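Local coordinates for protein SidF, inhibitor of growth family, member 3 (Legionella pneumophila subsp. pneumophila, PDB 4FYE) that removes phosphate from phosphoinositides, probably the 3-phosphate of phosphatidylinositol 3,4,5-trisphosphate, as a phosphatase of Legionella, at residues A[581-586]-A[591-596]; A[665-668]-A[674-677]; A[574-579]-A[670-675]; A[263-268]-A[310-315]. The protein carries 1 engineered substitution. One frame throughout, in Å; residues are numbered along the deposited sequence.

Interaction 1 (A[581-586]-A[591-596]); sequences PVIQNK and ETKSRL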
loop_
_atom_site.group_PDB
_atom_site.type_symbol
_atom_site.label_atom_id
_atom_site.label_comp_id
_atom_site.label_asym_id
_atom_site.label_seq_id
_atom_site.Cartn_x
_atom_site.Cartn_y
_atom_site.Cartn_z
ATOM N N PRO A 581 -3.032 31.007 14.149
ATOM C CA PRO A 581 -3.719 32.256 13.819
ATOM C C PRO A 581 -3.095 32.928 12.600
ATOM O O PRO A 581 -3.809 33.634 11.877
ATOM C CB PRO A 581 -3.516 33.122 15.079
ATOM C CG PRO A 581 -2.219 32.640 15.650
ATOM C CD PRO A 581 -2.246 31.147 15.395
ATOM N N VAL A 582 -1.788 32.702 12.381
ATOM C CA VAL A 582 -1.114 33.161 11.167
ATOM C C VAL A 582 -1.586 32.337 9.989
ATOM O O VAL A 582 -1.785 32.856 8.894
ATOM C CB VAL A 582 0.432 33.109 11.251
ATOM C CG1 VAL A 582 1.061 33.459 9.894
ATOM C CG2 VAL A 582 0.952 34.074 12.313
ATOM N N ILE A 583 -1.785 31.053 10.206
ATOM C CA ILE A 583 -2.160 30.201 9.085
ATOM C C ILE A 583 -3.548 30.622 8.564
ATOM O O ILE A 583 -3.776 30.768 7.344
ATOM C CB ILE A 583 -2.069 28.699 9.474
ATOM C CG1 ILE A 583 -0.586 28.295 9.567
ATOM C CG2 ILE A 583 -2.860 27.821 8.503
ATOM C CD1 ILE A 583 -0.330 26.930 10.166
ATOM N N GLN A 584 -4.454 30.857 9.508
ATOM C CA GLN A 584 -5.810 31.266 9.188
ATOM C C GLN A 584 -5.914 32.730 8.703
ATOM O O GLN A 584 -6.993 33.183 8.315
ATOM C CB GLN A 584 -6.689 31.033 10.405
ATOM C CG GLN A 584 -6.461 29.668 11.034
ATOM C CD GLN A 584 -7.569 29.274 11.984
ATOM O OE1 GLN A 584 -7.310 28.906 13.130
ATOM N NE2 GLN A 584 -8.817 29.345 11.514
ATOM N N ASN A 585 -4.799 33.462 8.718
ATOM C CA ASN A 585 -4.765 34.858 8.233
ATOM C C ASN A 585 -5.115 34.911 6.746
ATOM O O ASN A 585 -4.377 34.378 5.902
ATOM C CB ASN A 585 -3.383 35.508 8.498
ATOM C CG ASN A 585 -3.346 37.003 8.201
ATOM O OD1 ASN A 585 -3.723 37.835 9.036
ATOM N ND2 ASN A 585 -2.838 37.352 7.023
ATOM N N LYS A 586 -6.236 35.561 6.432
ATOM C CA LYS A 586 -6.711 35.649 5.049
ATOM C C LYS A 586 -5.690 36.302 4.073
ATOM O O LYS A 586 -5.935 36.368 2.863
ATOM C CB LYS A 586 -8.141 36.258 4.981
ATOM C CG LYS A 586 -8.319 37.760 5.250
ATOM C CD LYS A 586 -8.691 38.530 3.976
ATOM C CE LYS A 586 -9.626 39.703 4.250
ATOM N NZ LYS A 586 -8.918 40.939 4.691
ATOM N N GLU A 591 2.751 29.641 0.356
ATOM C CA GLU A 591 4.091 29.109 0.617
ATOM C C GLU A 591 4.470 29.170 2.063
ATOM O O GLU A 591 4.883 28.177 2.628
ATOM C CB GLU A 591 5.153 29.800 -0.239
ATOM C CG GLU A 591 5.757 28.910 -1.323
ATOM C CD GLU A 591 4.711 28.155 -2.146
ATOM O OE1 GLU A 591 4.611 26.905 -2.022
ATOM O OE2 GLU A 591 3.979 28.824 -2.912
ATOM N N THR A 592 4.343 30.340 2.664
ATOM C CA THR A 592 4.522 30.483 4.107
ATOM C C THR A 592 3.614 29.507 4.901
ATOM O O THR A 592 4.068 28.787 5.788
ATOM C CB THR A 592 4.308 31.958 4.514
ATOM O OG1 THR A 592 5.332 32.757 3.907
ATOM C CG2 THR A 592 4.348 32.156 6.027
ATOM N N LYS A 593 2.339 29.467 4.549
ATOM C CA LYS A 593 1.373 28.585 5.192
ATOM C C LYS A 593 1.806 27.131 5.140
ATOM O O LYS A 593 1.608 26.412 6.110
ATOM C CB LYS A 593 0.015 28.734 4.525
ATOM C CG LYS A 593 -1.167 28.660 5.472
ATOM C CD LYS A 593 -2.469 28.508 4.693
ATOM C CE LYS A 593 -2.724 29.734 3.818
ATOM N NZ LYS A 593 -3.305 29.358 2.498
ATOM N N SER A 594 2.393 26.711 4.017
ATOM C CA SER A 594 2.909 25.352 3.882
ATOM C C SER A 594 4.084 25.115 4.738
ATOM O O SER A 594 4.211 24.056 5.324
ATOM C CB SER A 594 3.361 25.090 2.486
ATOM O OG SER A 594 2.209 24.793 1.776
ATOM N N ARG A 595 4.963 26.098 4.777
ATOM C CA ARG A 595 6.149 26.011 5.589
ATOM C C ARG A 595 5.677 25.677 6.990
ATOM O O ARG A 595 6.233 24.812 7.647
ATOM C CB ARG A 595 6.923 27.354 5.604
ATOM C CG ARG A 595 7.790 27.648 4.385
ATOM C CD ARG A 595 8.030 29.153 4.274
ATOM N NE ARG A 595 8.750 29.606 3.083
ATOM C CZ ARG A 595 8.413 29.327 1.818
ATOM N NH1 ARG A 595 7.379 28.535 1.540
ATOM N NH2 ARG A 595 9.134 29.826 0.815
ATOM N N LEU A 596 4.639 26.367 7.441
ATOM C CA LEU A 596 4.291 26.324 8.860
ATOM C C LEU A 596 3.615 25.014 9.265
ATOM O O LEU A 596 3.717 24.578 10.416
ATOM C CB LEU A 596 3.417 27.521 9.223
ATOM C CG LEU A 596 4.181 28.831 9.493
ATOM C CD1 LEU A 596 5.282 29.068 8.479
ATOM C CD2 LEU A 596 3.258 30.034 9.557
#

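Interaction 2 (A[665-668]-A[674-677]); sequences LWTA and LYTG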
loop_
_atom_site.group_PDB
_atom_site.type_symbol
_atom_site.label_atom_id
_atom_site.label_comp_id
_atom_site.label_asym_id
_atom_site.label_seq_id
_atom_site.Cartn_x
_atom_site.Cartn_y
_atom_site.Cartn_z
ATOM N N LEU A 665 -7.061 13.086 5.247
ATOM C CA LEU A 665 -8.210 13.875 4.873
ATOM C C LEU A 665 -8.734 14.716 6.058
ATOM O O LEU A 665 -9.085 15.867 5.924
ATOM C CB LEU A 665 -9.282 12.988 4.317
ATOM C CG LEU A 665 -9.018 12.491 2.887
ATOM C CD1 LEU A 665 -10.058 11.429 2.684
ATOM C CD2 LEU A 665 -9.167 13.582 1.802
ATOM N N TRP A 666 -8.785 14.127 7.223
ATOM C CA TRP A 666 -9.246 14.847 8.351
ATOM C C TRP A 666 -8.371 16.075 8.583
ATOM O O TRP A 666 -8.858 17.169 8.822
ATOM C CB TRP A 666 -9.218 13.907 9.550
ATOM C CG TRP A 666 -9.642 14.619 10.784
ATOM C CD1 TRP A 666 -8.837 15.202 11.757
ATOM C CD2 TRP A 666 -10.995 14.891 11.174
ATOM N NE1 TRP A 666 -9.581 15.764 12.736
ATOM C CE2 TRP A 666 -10.907 15.675 12.418
ATOM C CE3 TRP A 666 -12.235 14.666 10.592
ATOM C CZ2 TRP A 666 -12.051 16.141 13.085
ATOM C CZ3 TRP A 666 -13.374 15.149 11.254
ATOM C CH2 TRP A 666 -13.287 15.855 12.477
ATOM N N THR A 667 -7.065 15.930 8.475
ATOM C CA THR A 667 -6.145 17.022 8.821
ATOM C C THR A 667 -6.133 18.079 7.763
ATOM O O THR A 667 -6.146 19.275 8.056
ATOM C CB THR A 667 -4.731 16.461 8.984
ATOM O OG1 THR A 667 -4.811 15.371 9.918
ATOM C CG2 THR A 667 -3.777 17.507 9.518
ATOM N N ALA A 668 -6.114 17.662 6.508
ATOM C CA ALA A 668 -6.153 18.666 5.457
ATOM C C ALA A 668 -7.402 19.556 5.497
ATOM O O ALA A 668 -7.329 20.705 5.087
ATOM C CB ALA A 668 -5.992 18.018 4.107
ATOM N N LEU A 674 -3.486 21.514 10.535
ATOM C CA LEU A 674 -2.586 20.998 11.571
ATOM C C LEU A 674 -3.041 19.720 12.293
ATOM O O LEU A 674 -4.220 19.544 12.660
ATOM C CB LEU A 674 -2.325 22.086 12.611
ATOM C CG LEU A 674 -1.606 23.375 12.168
ATOM C CD1 LEU A 674 -1.407 24.210 13.436
ATOM C CD2 LEU A 674 -0.277 23.139 11.456
ATOM N N TYR A 675 -2.094 18.834 12.546
ATOM C CA TYR A 675 -2.454 17.524 13.067
ATOM C C TYR A 675 -2.811 17.520 14.565
ATOM O O TYR A 675 -1.953 17.821 15.377
ATOM C CB TYR A 675 -1.334 16.540 12.754
ATOM C CG TYR A 675 -1.465 15.231 13.461
ATOM C CD1 TYR A 675 -2.317 14.228 12.950
ATOM C CD2 TYR A 675 -0.740 14.973 14.629
ATOM C CE1 TYR A 675 -2.440 13.030 13.588
ATOM C CE2 TYR A 675 -0.876 13.754 15.291
ATOM C CZ TYR A 675 -1.721 12.798 14.750
ATOM O OH TYR A 675 -1.879 11.594 15.367
ATOM N N THR A 676 -4.052 17.141 14.911
ATOM C CA THR A 676 -4.543 17.031 16.321
ATOM C C THR A 676 -4.526 15.612 16.916
ATOM O O THR A 676 -4.632 15.436 18.134
ATOM C CB THR A 676 -6.008 17.503 16.458
ATOM O OG1 THR A 676 -6.919 16.634 15.716
ATOM C CG2 THR A 676 -6.135 18.929 15.994
ATOM N N GLY A 677 -4.404 14.592 16.079
ATOM C CA GLY A 677 -4.574 13.219 16.576
ATOM C C GLY A 677 -6.030 12.761 16.743
ATOM O O GLY A 677 -6.304 11.583 17.005
#

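Interaction 3 (A[574-579]-A[670-675]); sequences ELKEQI and SEDGLY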
loop_
_atom_site.group_PDB
_atom_site.type_symbol
_atom_site.label_atom_id
_atom_site.label_comp_id
_atom_site.label_asym_id
_atom_site.label_seq_id
_atom_site.Cartn_x
_atom_site.Cartn_y
_atom_site.Cartn_z
ATOM N N GLU A 574 2.636 25.505 22.340
ATOM C CA GLU A 574 2.956 26.939 22.148
ATOM C C GLU A 574 3.277 27.222 20.663
ATOM O O GLU A 574 2.867 28.266 20.119
ATOM C CB GLU A 574 4.111 27.427 23.066
ATOM C CG GLU A 574 3.857 27.410 24.582
ATOM C CD GLU A 574 5.106 27.747 25.402
ATOM O OE1 GLU A 574 6.225 27.551 24.885
ATOM O OE2 GLU A 574 4.996 28.214 26.564
ATOM N N LEU A 575 3.978 26.291 19.999
ATOM C CA LEU A 575 4.211 26.446 18.564
ATOM C C LEU A 575 2.881 26.563 17.835
ATOM O O LEU A 575 2.708 27.456 17.007
ATOM C CB LEU A 575 5.046 25.321 17.957
ATOM C CG LEU A 575 5.967 25.697 16.773
ATOM C CD1 LEU A 575 6.138 24.500 15.849
ATOM C CD2 LEU A 575 5.490 26.884 15.960
ATOM N N LYS A 576 1.941 25.689 18.180
ATOM C CA LYS A 576 0.619 25.712 17.561
ATOM C C LYS A 576 -0.035 27.066 17.845
ATOM O O LYS A 576 -0.507 27.742 16.932
ATOM C CB LYS A 576 -0.256 24.546 18.082
ATOM C CG LYS A 576 -1.559 24.292 17.320
ATOM C CD LYS A 576 -2.633 23.626 18.189
ATOM C CE LYS A 576 -3.892 23.305 17.377
ATOM N NZ LYS A 576 -3.730 22.115 16.488
ATOM N N GLU A 577 -0.042 27.448 19.117
ATOM C CA GLU A 577 -0.561 28.743 19.553
ATOM C C GLU A 577 -0.147 29.938 18.673
ATOM O O GLU A 577 -0.979 30.806 18.379
ATOM C CB GLU A 577 -0.224 28.984 21.035
ATOM C CG GLU A 577 -1.430 28.872 21.968
ATOM C CD GLU A 577 -1.198 27.974 23.181
ATOM O OE1 GLU A 577 -1.797 26.881 23.226
ATOM O OE2 GLU A 577 -0.426 28.336 24.089
ATOM N N GLN A 578 1.115 29.986 18.237
ATOM C CA GLN A 578 1.556 31.130 17.436
ATOM C C GLN A 578 1.329 30.950 15.934
ATOM O O GLN A 578 1.143 31.916 15.195
ATOM C CB GLN A 578 3.006 31.547 17.764
ATOM C CG GLN A 578 4.136 30.929 16.942
ATOM C CD GLN A 578 5.487 31.636 17.153
ATOM O OE1 GLN A 578 6.553 31.054 16.933
ATOM N NE2 GLN A 578 5.443 32.894 17.594
ATOM N N ILE A 579 1.294 29.700 15.512
ATOM C CA ILE A 579 1.290 29.312 14.109
ATOM C C ILE A 579 -0.122 29.385 13.542
ATOM O O ILE A 579 -0.373 29.919 12.466
ATOM C CB ILE A 579 1.998 27.913 14.032
ATOM C CG1 ILE A 579 3.485 28.115 13.692
ATOM C CG2 ILE A 579 1.323 26.846 13.176
ATOM C CD1 ILE A 579 3.770 29.338 12.854
ATOM N N SER A 670 -9.035 20.675 8.208
ATOM C CA SER A 670 -8.986 21.534 9.391
ATOM C C SER A 670 -8.867 23.010 9.019
ATOM O O SER A 670 -8.402 23.335 7.925
ATOM C CB SER A 670 -7.741 21.211 10.213
ATOM O OG SER A 670 -7.851 19.920 10.746
ATOM N N GLU A 671 -9.237 23.884 9.964
ATOM C CA GLU A 671 -8.975 25.347 9.878
ATOM C C GLU A 671 -7.500 25.615 9.644
ATOM O O GLU A 671 -7.127 26.536 8.933
ATOM C CB GLU A 671 -9.412 26.075 11.167
ATOM C CG GLU A 671 -10.900 25.977 11.520
ATOM C CD GLU A 671 -11.834 26.121 10.306
ATOM O OE1 GLU A 671 -12.647 27.078 10.263
ATOM O OE2 GLU A 671 -11.775 25.268 9.385
ATOM N N ASP A 672 -6.685 24.767 10.251
ATOM C CA ASP A 672 -5.243 24.924 10.378
ATOM C C ASP A 672 -4.427 24.219 9.319
ATOM O O ASP A 672 -3.338 24.661 8.999
ATOM C CB ASP A 672 -4.841 24.252 11.688
ATOM C CG ASP A 672 -4.686 25.211 12.777
ATOM O OD1 ASP A 672 -4.498 26.369 12.396
ATOM O OD2 ASP A 672 -4.746 24.854 13.984
ATOM N N GLY A 673 -4.931 23.081 8.826
ATOM C CA GLY A 673 -4.072 22.076 8.211
ATOM C C GLY A 673 -3.202 21.352 9.251
ATOM O O GLY A 673 -2.272 20.647 8.896
ATOM N N LEU A 674 -3.486 21.514 10.535
ATOM C CA LEU A 674 -2.586 20.998 11.571
ATOM C C LEU A 674 -3.041 19.720 12.293
ATOM O O LEU A 674 -4.220 19.544 12.660
ATOM C CB LEU A 674 -2.325 22.086 12.611
ATOM C CG LEU A 674 -1.606 23.375 12.168
ATOM C CD1 LEU A 674 -1.407 24.210 13.436
ATOM C CD2 LEU A 674 -0.277 23.139 11.456
ATOM N N TYR A 675 -2.094 18.834 12.546
ATOM C CA TYR A 675 -2.454 17.524 13.067
ATOM C C TYR A 675 -2.811 17.520 14.565
ATOM O O TYR A 675 -1.953 17.821 15.377
ATOM C CB TYR A 675 -1.334 16.540 12.754
ATOM C CG TYR A 675 -1.465 15.231 13.461
ATOM C CD1 TYR A 675 -2.317 14.228 12.950
ATOM C CD2 TYR A 675 -0.740 14.973 14.629
ATOM C CE1 TYR A 675 -2.440 13.030 13.588
ATOM C CE2 TYR A 675 -0.876 13.754 15.291
ATOM C CZ TYR A 675 -1.721 12.798 14.750
ATOM O OH TYR A 675 -1.879 11.594 15.367
#

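Interaction 4 (A[263-268]-A[310-315]); sequences HHDSFS and IDRMTN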
loop_
_atom_site.group_PDB
_atom_site.type_symbol
_atom_site.label_atom_id
_atom_site.label_comp_id
_atom_site.label_asym_id
_atom_site.label_seq_id
_atom_site.Cartn_x
_atom_site.Cartn_y
_atom_site.Cartn_z
ATOM N N HIS A 263 -4.315 15.597 -1.174
ATOM C CA HIS A 263 -3.890 15.593 0.243
ATOM C C HIS A 263 -3.093 14.360 0.608
ATOM O O HIS A 263 -2.511 14.305 1.680
ATOM C CB HIS A 263 -5.080 15.737 1.223
ATOM C CG HIS A 263 -6.083 16.783 0.814
ATOM N ND1 HIS A 263 -5.804 18.124 0.809
ATOM C CD2 HIS A 263 -7.399 16.658 0.356
ATOM C CE1 HIS A 263 -6.881 18.803 0.388
ATOM N NE2 HIS A 263 -7.853 17.913 0.097
ATOM N N HIS A 264 -3.058 13.360 -0.256
ATOM C CA HIS A 264 -2.270 12.158 0.012
ATOM C C HIS A 264 -1.938 11.438 -1.264
ATOM O O HIS A 264 -2.790 11.260 -2.172
ATOM C CB HIS A 264 -3.008 11.228 0.963
ATOM C CG HIS A 264 -2.258 9.956 1.289
ATOM N ND1 HIS A 264 -1.216 9.930 2.135
ATOM C CD2 HIS A 264 -2.456 8.654 0.876
ATOM C CE1 HIS A 264 -0.746 8.690 2.254
ATOM N NE2 HIS A 264 -1.508 7.895 1.484
ATOM N N ASP A 265 -0.709 10.950 -1.304
ATOM C CA ASP A 265 -0.150 10.287 -2.449
ATOM C C ASP A 265 0.902 9.233 -1.960
ATOM O O ASP A 265 2.001 9.601 -1.511
ATOM C CB ASP A 265 0.481 11.348 -3.345
ATOM C CG ASP A 265 1.133 10.731 -4.604
ATOM O OD1 ASP A 265 1.465 9.495 -4.591
ATOM O OD2 ASP A 265 1.273 11.469 -5.616
ATOM N N SER A 266 0.550 7.947 -1.999
ATOM C CA SER A 266 1.429 6.904 -1.533
ATOM C C SER A 266 1.057 5.619 -2.225
ATOM O O SER A 266 0.333 5.642 -3.257
ATOM C CB SER A 266 1.358 6.761 -0.013
ATOM O OG SER A 266 0.163 6.156 0.465
ATOM N N PHE A 267 1.537 4.496 -1.688
ATOM C CA PHE A 267 1.283 3.217 -2.340
ATOM C C PHE A 267 0.482 2.285 -1.473
ATOM O O PHE A 267 0.737 2.113 -0.266
ATOM C CB PHE A 267 2.606 2.502 -2.735
ATOM C CG PHE A 267 3.271 3.072 -3.945
ATOM C CD1 PHE A 267 2.717 2.872 -5.226
ATOM C CD2 PHE A 267 4.470 3.811 -3.821
ATOM C CE1 PHE A 267 3.306 3.409 -6.365
ATOM C CE2 PHE A 267 5.090 4.339 -4.954
ATOM C CZ PHE A 267 4.481 4.183 -6.227
ATOM N N SER A 268 -0.471 1.619 -2.094
ATOM C CA SER A 268 -1.048 0.463 -1.432
ATOM C C SER A 268 -0.330 -0.733 -2.005
ATOM O O SER A 268 -0.331 -0.957 -3.240
ATOM C CB SER A 268 -2.566 0.374 -1.668
ATOM O OG SER A 268 -3.033 -0.955 -1.630
ATOM N N ILE A 310 8.632 10.998 -11.377
ATOM C CA ILE A 310 8.423 11.713 -12.624
ATOM C C ILE A 310 6.940 12.244 -12.758
ATOM O O ILE A 310 6.710 13.415 -13.200
ATOM C CB ILE A 310 8.849 10.870 -13.864
ATOM C CG1 ILE A 310 10.353 10.969 -14.202
ATOM C CG2 ILE A 310 8.198 11.425 -15.134
ATOM C CD1 ILE A 310 11.333 10.578 -13.159
ATOM N N ASP A 311 5.953 11.405 -12.390
ATOM C CA ASP A 311 4.519 11.764 -12.424
ATOM C C ASP A 311 4.238 13.004 -11.592
ATOM O O ASP A 311 3.281 13.727 -11.856
ATOM C CB ASP A 311 3.673 10.687 -11.693
ATOM C CG ASP A 311 3.608 9.399 -12.421
ATOM O OD1 ASP A 311 4.240 9.339 -13.530
ATOM O OD2 ASP A 311 2.939 8.449 -11.872
ATOM N N ARG A 312 4.950 13.132 -10.480
ATOM C CA ARG A 312 4.725 14.237 -9.584
ATOM C C ARG A 312 5.400 15.509 -10.090
ATOM O O ARG A 312 5.301 16.521 -9.441
ATOM C CB ARG A 312 5.172 13.885 -8.172
ATOM C CG ARG A 312 4.159 12.929 -7.567
ATOM C CD ARG A 312 4.573 12.071 -6.381
ATOM N NE ARG A 312 5.217 12.788 -5.278
ATOM C CZ ARG A 312 4.540 13.590 -4.482
ATOM N NH1 ARG A 312 3.247 13.750 -4.708
ATOM N NH2 ARG A 312 5.118 14.185 -3.470
ATOM N N MET A 313 6.074 15.475 -11.228
ATOM C CA MET A 313 6.544 16.735 -11.817
ATOM C C MET A 313 5.710 17.298 -12.958
ATOM O O MET A 313 5.314 16.589 -13.913
ATOM C CB MET A 313 7.993 16.616 -12.227
ATOM C CG MET A 313 8.804 16.306 -10.965
ATOM S SD MET A 313 10.565 16.320 -11.180
ATOM C CE MET A 313 10.677 14.875 -12.153
ATOM N N THR A 314 5.439 18.593 -12.853
ATOM C CA THR A 314 4.724 19.275 -13.918
ATOM C C THR A 314 5.744 19.446 -14.974
ATOM O O THR A 314 6.960 19.352 -14.733
ATOM C CB THR A 314 4.178 20.645 -13.441
ATOM O OG1 THR A 314 5.272 21.562 -13.202
ATOM C CG2 THR A 314 3.448 20.430 -12.086
ATOM N N ASN A 315 5.257 19.734 -16.151
ATOM C CA ASN A 315 6.101 20.283 -17.203
ATOM C C ASN A 315 7.019 21.453 -16.811
ATOM O O ASN A 315 8.199 21.420 -17.157
ATOM C CB ASN A 315 5.278 20.580 -18.449
ATOM C CG ASN A 315 4.810 19.297 -19.147
ATOM O OD1 ASN A 315 4.714 18.219 -18.531
ATOM N ND2 ASN A 315 4.503 19.407 -20.422
#

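Interaction 1 (A[581-586]-A[591-596])
Ile583, which gives up the most surface in this contact, lies in the angle between Lys593 and Leu596, two residues on the same side of the helix that follows. Its two branches divide the work. CG2 sits 3.6 Å from Lys593 CG and also reaches CD, so the methyl rests on the aliphatic part of the lysine. CD1, at the end of the other branch, comes 3.9 Å from Leu596 CB. The split follows from the first torsion of Ile583 (chi1 -73°), which puts CG2 anti to the backbone N while CG1 extends beside that N toward the leucine.

Lys593 keeps its methylenes against the end of the first helix: CD is 3.7 Å from Ile583 O, and the bend at chi3 (-63°) carries CE past the same oxygen. Leu596 adds a second, looser touch, its CD2 standing 4.1 Å from Val582 CG1, with one side chain set nearly square to the other. Van der Waals contacts, mostly between carbons, carry the interface. Asp589 OD1 accepts a hydrogen bond from Thr592 N in the first turn of the second helix. With helices 522-583 and 590-614 running in opposite directions and joined by the short loop 584-589, this is the closed end of an antiparallel alpha-alpha hairpin.

Interaction 2 (A[665-668]-A[674-677])
Thr667 makes the apolar part of the contact with a single methyl. CG2 comes 3.6 Å from the carbonyl carbon of Leu674 and 3.7 Å from Tyr675 N, so it bears on the peptide link between these residues rather than on the leucine side chain. Its first torsion (chi1 -53°) turns CG2 anti to the backbone N and out toward the loop. The CB of Tyr675 also lies near this methyl, at the limit of van der Waals contact.

The polar atoms approach without bonding across the contact. Thr667 OG1 stands at the edge of the Tyr675 ring, 4.1 Å from CD1, and its hydrogen bond goes instead to Asn663 O, one turn back in its own helix. Trp666 NE1 and Thr676 OG1 are likewise 4.1 Å apart, the hydroxyl lying near the plane of the indole at its rim; Thr676 OG1 bonds to Glu678 N, at the start of the next helix.

One flat group is covered from within its own segment: Gly677 N lies 3.4 Å above the Tyr675 ring, over its centre, as the loop folds back across the phenol.

In the fold, the C-terminal turn of helix 652-668 is met by the loop leading to helix 678-681. Asn601 OD1 of helix 590-614 accepts a bond from Tyr675 N, and Tyr605 meets the tyrosine ring at about 45°. The indole of Trp666 packs on helices 678-681 and 692-699, while Leu674 reaches helix 522-583.

Interaction 3 (A[574-579]-A[670-675])
The carboxylate of Asp672 meets Lys576 through OD2, with the ammonium tilted from the carboxylate plane by roughly 20° and not placed over a face. Lys576 NZ is 3.8 Å from Asp672 OD2, a long salt bridge, and CE approaches equally closely. The other oxygen, OD1, is held by a hydrogen bond with Ser580 OG, while OD2 has only this looser, electrostatic link to Lys576 on the same helix.

Lys576 gets there as a mostly extended chain that turns at its last torsion (chi4 76°), bringing NZ back to within 4.1 Å of Leu674 CB. The two chains run antiparallel, side by side, which leaves Leu674 CD1 3.9 Å from Lys576 CG. The same methyl stands 3.8 Å from Ile579 CG2, where leucine meets isoleucine nearly perpendicularly. Leu674 CD1 thus wedges against residues three apart on the helix.

Side chains bridge this gap, since the nearest CA atoms, those of Lys576 and Leu674, are 8.3 Å apart. The loop of 670-675 also leans on helix 590-614, whose Gln597 and Asn601 bind the carbonyls of Asp672 and Gly673, so it lies against both helices of the hairpin.

Interaction 4 (A[263-268]-A[310-315])
Asp265 OD2 takes Arg312 NH1 across the contact, while OD1 of the same carboxylate is gripped by two more arginines, forming salt bridges with Arg248 NE and Arg308 NH1. Asp265 sits on strand 260-268, which pairs with strand 247-254 of a mixed sheet and also bonds to Asn642 of strand 641-645. The strand carries a classic beta bulge just before this point, where His263 and His264 both face Ala251 of the neighbouring strand.

The bond across the contact is weak by its geometry: Arg312 NH1 lies 3.2 Å from Asp265 OD2, yet the angle at the hydrogen is 134°. The two flat groups stand almost perpendicular, their planes 79° apart, so this is not the coplanar, two-pronged pairing that a guanidinium can make with a carboxylate. Arg312 CD, placed by an extended chi2, passes 3.4 Å from Asp265 OD2, and the bend at chi3 (50°) then turns the guanidinium so that NH1 comes back to the same oxygen. The far nitrogen, NH2, forms a salt bridge with Asp639. Arg312 thus spans two acids, and the gathered positive charge would be expected to keep Asp265 ionised.

Arg308 lies in the last turn of helix 284-311 and Arg312 just beyond its end, so the carboxylate joins helix to sheet. Asp311 OD2 takes Arg248 NH1, closing the cluster. His264 and Ser266 turn to the other side of the strand, where His264 NE2 and Ser266 OG are 2.6 Å apart in a hydrogen bond and Lys644 NZ also binds that hydroxyl.

How the interactions relate
Interactions 1, 2 and 3 form one continuous cluster, with centres 9 to 15 Å apart. Interactions 1 and 3 both use helix 522-583, and interactions 2 and 3 share Leu674 and Tyr675. Direct packing joins them: Ile583 CG2 touches Asp672 O, and Ile583 CD1 touches Leu674 CD2. Along the chain, interaction 4 closes first, interaction 1 is nested within the loop closed by interaction 3, and interaction 2 ends on the same loop as interaction 3. Interaction 4 joins strand 260-268 to the end of helix 284-311, its centre about 20 Å from that of interaction 2. Helix 652-668 packs on His263, and the loop after it on the hairpin, so the two regions meet through them.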